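Long-range contacts in restriction endonuclease LpnPI (Legionella pneumophila subsp. pneumophila str. Philadelphia 1, PDB 4RZL), which probably binds and cleaves DNA carrying modified cytosines, this chain being its N-terminal, SRA-like DNA-recognition domain without the nuclease part: residues D15-A20 with I41-K46; A153-P158 with A183-L188. All blocks are in the same frame, centred on the assembly; numbering follows the deposited sequence.

Interaction 1. Residues D15-A20 with I41-K46; sequences DTLANA and ISKIIK
The CA atoms of Ala18 and Ile44 come within 4.9 Å of each other, where the turn 15-20 lies against the C-terminal end of the helix that finishes at Ile44, and no direct hydrogen bond joins the two backbones. Leu17 aims its CB at the helix. That carbon sits 3.9 Å from CG1 of Ile44 and 4.0 Å from CG of Lys43, so it touches both side chains near their roots. Backbone atoms close the approach further: the carbonyl oxygen of Leu17 is 3.7 Å from CA of Ile44, while CA of Ala18 lies at the same separation from Lys43 O.

Lys43 reaches along the turn. With CG anti to the backbone N (chi1 -165°) and the rest of the chain extended, its CG and CD pass Leu17 and its NZ arrives beside CA of Asp15. The ammonium does not pair with that aspartate, whose OD1 is 6.8 Å from NZ; it donates to Phe14 O and makes a cation-pi contact with the Phe14 ring, while Asp15 OD1 is hydrogen-bonded to Ser13.

One water sits at the join, its oxygen 2.9 Å from both Ala18 O and Lys43 O and placed to donate to either. On the buried side, Leu17 and Ile44 both touch Tyr28 of strand 27-28, and Arg195 binds Ala20 O and Ile44 O, linking the two segments through a third element. The arrangement is a turn packed on a helix C-terminus, joining the N-terminal region to the short helix 40-44 at the periphery of this DNA-recognition domain.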
ATOM      1  N   ASP A  15      -7.135 -21.109  -0.535  1.00 27.46           N
ATOM      2  CA  ASP A  15      -8.574 -21.306  -0.612  1.00 28.08           C
ATOM      3  C   ASP A  15      -9.307 -20.721   0.603  1.00 26.95           C
ATOM      4  O   ASP A  15     -10.523 -20.830   0.695  1.00 30.80           O
ATOM      5  CB  ASP A  15      -8.898 -22.796  -0.793  1.00 43.65           C
ATOM      6  CG  ASP A  15      -8.708 -23.600   0.476  1.00 52.07           C
ATOM      7  OD1 ASP A  15      -7.772 -23.295   1.244  1.00 44.10           O
ATOM      8  OD2 ASP A  15      -9.499 -24.544   0.700  1.00 69.42           O
ATOM      9  N   THR A  16      -8.581 -20.066   1.513  1.00 24.90           N
ATOM     10  CA  THR A  16      -9.226 -19.386   2.644  1.00 25.92           C
ATOM     11  C   THR A  16      -9.200 -17.855   2.531  1.00 27.40           C
ATOM     12  O   THR A  16      -9.591 -17.149   3.468  1.00 26.65           O
ATOM     13  CB  THR A  16      -8.605 -19.797   4.004  1.00 25.84           C
ATOM     14  OG1 THR A  16      -7.257 -19.314   4.096  1.00 26.70           O
ATOM     15  CG2 THR A  16      -8.615 -21.317   4.155  1.00 27.07           C
ATOM     16  N   LEU A  17      -8.715 -17.343   1.401  1.00 24.83           N
ATOM     17  CA  LEU A  17      -8.490 -15.904   1.238  1.00 21.41           C
ATOM     18  C   LEU A  17      -9.772 -15.068   1.141  1.00 29.25           C
ATOM     19  O   LEU A  17      -9.819 -13.930   1.621  1.00 23.87           O
ATOM     20  CB  LEU A  17      -7.643 -15.645  -0.016  1.00 20.47           C
ATOM     21  CG  LEU A  17      -6.245 -16.263   0.005  1.00 23.16           C
ATOM     22  CD1 LEU A  17      -5.437 -15.821  -1.215  1.00 21.13           C
ATOM     23  CD2 LEU A  17      -5.495 -15.969   1.289  1.00 19.75           C
ATOM     24  N   ALA A  18     -10.809 -15.626   0.522  1.00 22.56           N
ATOM     25  CA  ALA A  18     -11.997 -14.846   0.194  1.00 21.18           C
ATOM     26  C   ALA A  18     -12.757 -14.279   1.395  1.00 22.32           C
ATOM     27  O   ALA A  18     -13.416 -13.240   1.269  1.00 25.66           O
ATOM     28  CB  ALA A  18     -12.943 -15.686  -0.671  1.00 34.67           C
ATOM     29  N   ASN A  19     -12.679 -14.928   2.555  1.00 17.93           N
ATOM     30  CA  ASN A  19     -13.359 -14.379   3.733  1.00 21.29           C
ATOM     31  C   ASN A  19     -12.373 -14.061   4.862  1.00 16.97           C
ATOM     32  O   ASN A  19     -12.770 -13.895   6.014  1.00 22.44           O
ATOM     33  CB  ASN A  19     -14.463 -15.315   4.240  1.00 20.06           C
ATOM     34  CG  ASN A  19     -13.912 -16.584   4.847  1.00 22.22           C
ATOM     35  OD1 ASN A  19     -12.840 -17.042   4.464  1.00 27.46           O
ATOM     36  ND2 ASN A  19     -14.637 -17.155   5.800  1.00 15.98           N
ATOM     37  N   ALA A  20     -11.090 -13.978   4.530  1.00 19.27           N
ATOM     38  CA  ALA A  20     -10.059 -13.694   5.529  1.00 17.89           C
ATOM     39  C   ALA A  20     -10.129 -12.250   6.049  1.00 15.20           C
ATOM     40  O   ALA A  20     -10.571 -11.340   5.351  1.00 15.31           O
ATOM     41  CB  ALA A  20      -8.676 -13.955   4.940  1.00 17.65           C
ATOM     42  N   ILE A  41      -3.902 -11.090  -3.628  1.00 18.93           N
ATOM     43  CA  ILE A  41      -4.492  -9.813  -3.270  1.00 14.72           C
ATOM     44  C   ILE A  41      -5.902  -9.619  -3.841  1.00 21.52           C
ATOM     45  O   ILE A  41      -6.800  -9.176  -3.126  1.00 21.61           O
ATOM     46  CB  ILE A  41      -3.607  -8.639  -3.732  1.00 20.19           C
ATOM     47  CG1 ILE A  41      -2.330  -8.597  -2.896  1.00 13.35           C
ATOM     48  CG2 ILE A  41      -4.353  -7.319  -3.580  1.00 21.79           C
ATOM     49  CD1 ILE A  41      -1.344  -7.549  -3.340  1.00 19.39           C
ATOM     50  N   SER A  42      -6.103  -9.942  -5.121  1.00 23.74           N
ATOM     51  CA  SER A  42      -7.412  -9.738  -5.744  1.00 17.84           C
ATOM     52  C   SER A  42      -8.454 -10.732  -5.221  1.00 18.39           C
ATOM     53  O   SER A  42      -9.653 -10.493  -5.318  1.00 26.71           O
ATOM     54  CB  SER A  42      -7.317  -9.823  -7.277  1.00 19.93           C
ATOM     55  OG  SER A  42      -6.608 -10.981  -7.681  1.00 24.65           O
ATOM     56  N   LYS A  43      -8.006 -11.848  -4.664  1.00 21.07           N
ATOM     57  CA  LYS A  43      -8.945 -12.793  -4.053  1.00 22.64           C
ATOM     58  C   LYS A  43      -9.424 -12.302  -2.684  1.00 24.18           C
ATOM     59  O   LYS A  43     -10.592 -12.453  -2.327  1.00 28.13           O
ATOM     60  CB  LYS A  43      -8.312 -14.169  -3.916  1.00 25.25           C
ATOM     61  CG  LYS A  43      -9.339 -15.252  -3.631  1.00 37.81           C
ATOM     62  CD  LYS A  43      -8.727 -16.614  -3.814  1.00 35.62           C
ATOM     63  CE  LYS A  43      -9.787 -17.688  -3.772  1.00 39.77           C
ATOM     64  NZ  LYS A  43      -9.153 -19.017  -3.915  1.00 42.29           N
ATOM     65  N   ILE A  44      -8.509 -11.712  -1.922  1.00 20.39           N
ATOM     66  CA  ILE A  44      -8.834 -11.159  -0.614  1.00 18.86           C
ATOM     67  C   ILE A  44      -9.780  -9.974  -0.740  1.00 21.58           C
ATOM     68  O   ILE A  44     -10.727  -9.824   0.035  1.00 19.58           O
ATOM     69  CB  ILE A  44      -7.560 -10.697   0.127  1.00 21.70           C
ATOM     70  CG1 ILE A  44      -6.585 -11.857   0.288  1.00 16.19           C
ATOM     71  CG2 ILE A  44      -7.906 -10.082   1.483  1.00 14.42           C
ATOM     72  CD1 ILE A  44      -5.200 -11.425   0.793  1.00 20.96           C
ATOM     73  N   ILE A  45      -9.495  -9.106  -1.707  1.00 22.18           N
ATOM     74  CA  ILE A  45     -10.235  -7.856  -1.833  1.00 20.62           C
ATOM     75  C   ILE A  45     -10.896  -7.763  -3.192  1.00 29.37           C
ATOM     76  O   ILE A  45     -10.228  -7.490  -4.187  1.00 23.05           O
ATOM     77  CB  ILE A  45      -9.313  -6.633  -1.644  1.00 22.97           C
ATOM     78  CG1 ILE A  45      -8.414  -6.829  -0.422  1.00 24.86           C
ATOM     79  CG2 ILE A  45     -10.126  -5.358  -1.527  1.00 17.90           C
ATOM     80  CD1 ILE A  45      -7.327  -5.766  -0.280  1.00 23.06           C
ATOM     81  N   LYS A  46     -12.205  -7.983  -3.231  1.00 27.58           N
ATOM     82  CA  LYS A  46     -12.961  -7.826  -4.464  1.00 28.20           C
ATOM     83  C   LYS A  46     -12.993  -6.352  -4.852  1.00 32.27           C
ATOM     84  O   LYS A  46     -13.297  -5.489  -4.019  1.00 32.58           O
ATOM     85  CB  LYS A  46     -14.389  -8.363  -4.304  1.00 22.50           C
ATOM     86  CG  LYS A  46     -14.469  -9.866  -4.069  1.00 36.50           C
ATOM     87  CD  LYS A  46     -15.911 -10.366  -4.210  1.00 48.44           C
ATOM     88  CE  LYS A  46     -16.094 -11.764  -3.629  1.00 39.73           C
ATOM     89  NZ  LYS A  46     -15.112 -12.744  -4.165  1.00 53.75           N
TER
HETATM   90  O   HOH W   1     -13.203 -11.762  -1.191  1.00 31.13           O

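Interaction 2. Residues A153-P158 with A183-L188; sequences AVPGYP and AIFTIL
Thr186 and Val154 form a hydrogen-bonded antiparallel pair: Val154 N donates to Thr186 O over 2.9 Å, and Thr186 N returns the bond to Val154 O over 2.8 Å, nearly straight at 167°. Two residues further along, Gly156 N reaches Ile184 O at 2.9 Å, in the carbonyl plane. The Thr186 hydroxyl then donates to Gly156 O at 2.6 Å from a direction tilted 28° out of that carbonyl's plane; chi1 of -58° sets OG1 beside its own backbone N, facing the departing chain. A CB on Gly156 would be jammed against the carbonyl oxygen of Pro155, which by itself calls for glycine.

Beyond these bonds, Val154 CG1 meets Leu188 CD1 at 3.7 Å, the side chains crossing at about a right angle, and helix 212-220 covers both through Phe214. Phe185 presents its ring edge to Val154 O, and its CD2 is 3.6 Å from Pro155 CA; Phe116 of helix 108-119 meets this ring edge-to-face. Tyr157 CD1 lies 3.4 Å from Thr186 OG1, while its OH is hydrogen-bonded to Lys85 O. This is the antiparallel pairing of strands 147-155 and 176-187, inside the large mixed sheet of the SRA-like, PUA-clan domain.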
ATOM      1  N   ALA A 153      -2.019   2.325   5.627  1.00 13.17           N
ATOM      2  CA  ALA A 153      -1.062   3.422   5.597  1.00 14.52           C
ATOM      3  C   ALA A 153      -1.694   4.736   5.163  1.00 12.41           C
ATOM      4  O   ALA A 153      -2.756   4.753   4.530  1.00 13.74           O
ATOM      5  CB  ALA A 153       0.101   3.084   4.657  1.00 10.91           C
ATOM      6  N   VAL A 154      -1.037   5.840   5.524  1.00 12.73           N
ATOM      7  CA  VAL A 154      -1.452   7.159   5.080  1.00 12.11           C
ATOM      8  C   VAL A 154      -0.228   7.923   4.609  1.00 14.06           C
ATOM      9  O   VAL A 154       0.878   7.685   5.108  1.00 14.04           O
ATOM     10  CB  VAL A 154      -2.182   7.960   6.190  1.00 12.95           C
ATOM     11  CG1 VAL A 154      -3.451   7.201   6.624  1.00 12.17           C
ATOM     12  CG2 VAL A 154      -1.259   8.242   7.381  1.00 11.88           C
ATOM     13  N   PRO A 155      -0.424   8.849   3.653  1.00 11.03           N
ATOM     14  CA  PRO A 155       0.685   9.638   3.096  1.00 13.25           C
ATOM     15  C   PRO A 155       1.347  10.529   4.131  1.00 11.04           C
ATOM     16  O   PRO A 155       0.650  11.138   4.940  1.00 17.14           O
ATOM     17  CB  PRO A 155       0.012  10.488   1.998  1.00 10.58           C
ATOM     18  CG  PRO A 155      -1.285   9.731   1.665  1.00 12.86           C
ATOM     19  CD  PRO A 155      -1.710   9.136   2.982  1.00 10.62           C
ATOM     20  N   GLY A 156       2.671  10.614   4.082  1.00 12.58           N
ATOM     21  CA  GLY A 156       3.412  11.505   4.951  1.00 14.37           C
ATOM     22  C   GLY A 156       3.869  10.806   6.212  1.00 18.16           C
ATOM     23  O   GLY A 156       3.580   9.620   6.430  1.00 12.60           O
ATOM     24  N   TYR A 157       4.582  11.545   7.050  1.00 15.08           N
ATOM     25  CA  TYR A 157       5.123  10.991   8.287  1.00 15.95           C
ATOM     26  C   TYR A 157       5.349  12.138   9.271  1.00 19.24           C
ATOM     27  O   TYR A 157       5.796  13.203   8.860  1.00 16.16           O
ATOM     28  CB  TYR A 157       6.436  10.222   8.020  1.00 14.43           C
ATOM     29  CG  TYR A 157       6.847   9.385   9.211  1.00 17.10           C
ATOM     30  CD1 TYR A 157       6.344   8.102   9.384  1.00 15.85           C
ATOM     31  CD2 TYR A 157       7.692   9.896  10.188  1.00 20.49           C
ATOM     32  CE1 TYR A 157       6.685   7.344  10.487  1.00 17.28           C
ATOM     33  CE2 TYR A 157       8.039   9.147  11.304  1.00 18.80           C
ATOM     34  CZ  TYR A 157       7.531   7.874  11.445  1.00 23.88           C
ATOM     35  OH  TYR A 157       7.867   7.124  12.546  1.00 21.47           O
ATOM     36  N   PRO A 158       5.024  11.931  10.564  1.00 20.39           N
ATOM     37  CA  PRO A 158       5.227  13.021  11.537  1.00 22.60           C
ATOM     38  C   PRO A 158       6.660  13.541  11.525  1.00 22.86           C
ATOM     39  O   PRO A 158       7.601  12.748  11.597  1.00 20.61           O
ATOM     40  CB  PRO A 158       4.875  12.381  12.890  1.00 28.52           C
ATOM     41  CG  PRO A 158       4.797  10.897  12.647  1.00 20.50           C
ATOM     42  CD  PRO A 158       4.453  10.722  11.192  1.00 14.65           C
ATOM     43  N   ALA A 183       8.174   7.920  -2.203  1.00  9.71           N
ATOM     44  CA  ALA A 183       7.057   8.357  -1.364  1.00 16.19           C
ATOM     45  C   ALA A 183       7.153   7.749   0.024  1.00 15.25           C
ATOM     46  O   ALA A 183       7.415   6.560   0.154  1.00 14.61           O
ATOM     47  CB  ALA A 183       5.712   7.973  -2.015  1.00 11.04           C
ATOM     48  N   ILE A 184       6.899   8.553   1.054  1.00 11.62           N
ATOM     49  CA  ILE A 184       7.014   8.084   2.435  1.00 11.94           C
ATOM     50  C   ILE A 184       5.631   8.066   3.113  1.00 13.78           C
ATOM     51  O   ILE A 184       4.897   9.051   3.082  1.00 14.68           O
ATOM     52  CB  ILE A 184       8.003   8.960   3.236  1.00 19.00           C
ATOM     53  CG1 ILE A 184       9.366   8.987   2.531  1.00 15.03           C
ATOM     54  CG2 ILE A 184       8.119   8.483   4.706  1.00 12.93           C
ATOM     55  CD1 ILE A 184      10.500   9.591   3.353  1.00 25.32           C
ATOM     56  N   PHE A 185       5.282   6.924   3.698  1.00 11.65           N
ATOM     57  CA  PHE A 185       3.975   6.714   4.317  1.00 13.55           C
ATOM     58  C   PHE A 185       4.108   6.374   5.792  1.00 18.34           C
ATOM     59  O   PHE A 185       5.144   5.868   6.219  1.00 13.25           O
ATOM     60  CB  PHE A 185       3.218   5.571   3.625  1.00 10.29           C
ATOM     61  CG  PHE A 185       2.902   5.830   2.176  1.00 13.23           C
ATOM     62  CD1 PHE A 185       3.825   5.530   1.179  1.00 12.60           C
ATOM     63  CD2 PHE A 185       1.689   6.381   1.809  1.00 12.17           C
ATOM     64  CE1 PHE A 185       3.524   5.768  -0.163  1.00 13.87           C
ATOM     65  CE2 PHE A 185       1.382   6.619   0.468  1.00 12.71           C
ATOM     66  CZ  PHE A 185       2.296   6.311  -0.512  1.00 11.08           C
ATOM     67  N   THR A 186       3.032   6.622   6.538  1.00 12.10           N
ATOM     68  CA  THR A 186       2.908   6.221   7.934  1.00 11.46           C
ATOM     69  C   THR A 186       2.043   4.974   8.047  1.00 13.18           C
ATOM     70  O   THR A 186       0.948   4.927   7.488  1.00 13.67           O
ATOM     71  CB  THR A 186       2.250   7.320   8.790  1.00 17.32           C
ATOM     72  OG1 THR A 186       3.022   8.517   8.707  1.00 16.47           O
ATOM     73  CG2 THR A 186       2.107   6.861  10.255  1.00 13.22           C
ATOM     74  N   ILE A 187       2.521   3.972   8.773  1.00 12.90           N
ATOM     75  CA  ILE A 187       1.689   2.805   9.030  1.00 12.03           C
ATOM     76  C   ILE A 187       0.864   3.059  10.295  1.00 11.65           C
ATOM     77  O   ILE A 187       1.401   3.360  11.360  1.00 11.96           O
ATOM     78  CB  ILE A 187       2.531   1.516   9.172  1.00 11.53           C
ATOM     79  CG1 ILE A 187       3.334   1.275   7.885  1.00 14.47           C
ATOM     80  CG2 ILE A 187       1.634   0.325   9.450  1.00 11.74           C
ATOM     81  CD1 ILE A 187       4.180   0.043   7.910  1.00 19.22           C
ATOM     82  N   LEU A 188      -0.450   2.943  10.163  1.00 13.87           N
ATOM     83  CA  LEU A 188      -1.355   3.211  11.281  1.00 13.71           C
ATOM     84  C   LEU A 188      -1.431   2.064  12.295  1.00 16.44           C
ATOM     85  O   LEU A 188      -1.277   0.891  11.950  1.00 12.75           O
ATOM     86  CB  LEU A 188      -2.754   3.503  10.756  1.00 10.54           C
ATOM     87  CG  LEU A 188      -2.900   4.714   9.845  1.00 17.34           C
ATOM     88  CD1 LEU A 188      -4.326   4.788   9.315  1.00 11.87           C
ATOM     89  CD2 LEU A 188      -2.531   5.992  10.596  1.00 12.84           C
TER

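Overall arrangement
Interaction 2 is a buried contact and interaction 1, on the opposite side of the chain centre, only partly buried: the centre of interaction 2 is about 10 Å from the chain centre, that of interaction 1 about 16 Å. Their centres are about 25 Å apart and their nearest atoms about 11 Å, so they do not touch; along the chain they follow in series. The chemistry tracks the place: direct backbone hydrogen bonds unite two strands of the large sheet in interaction 2, while interaction 1 relies on apolar contacts and a water lying between two carbonyl oxygens. They hold different elements, yet the same sheet connects them, since strand 27-28, touched by interaction 1, pairs with strand 147-155.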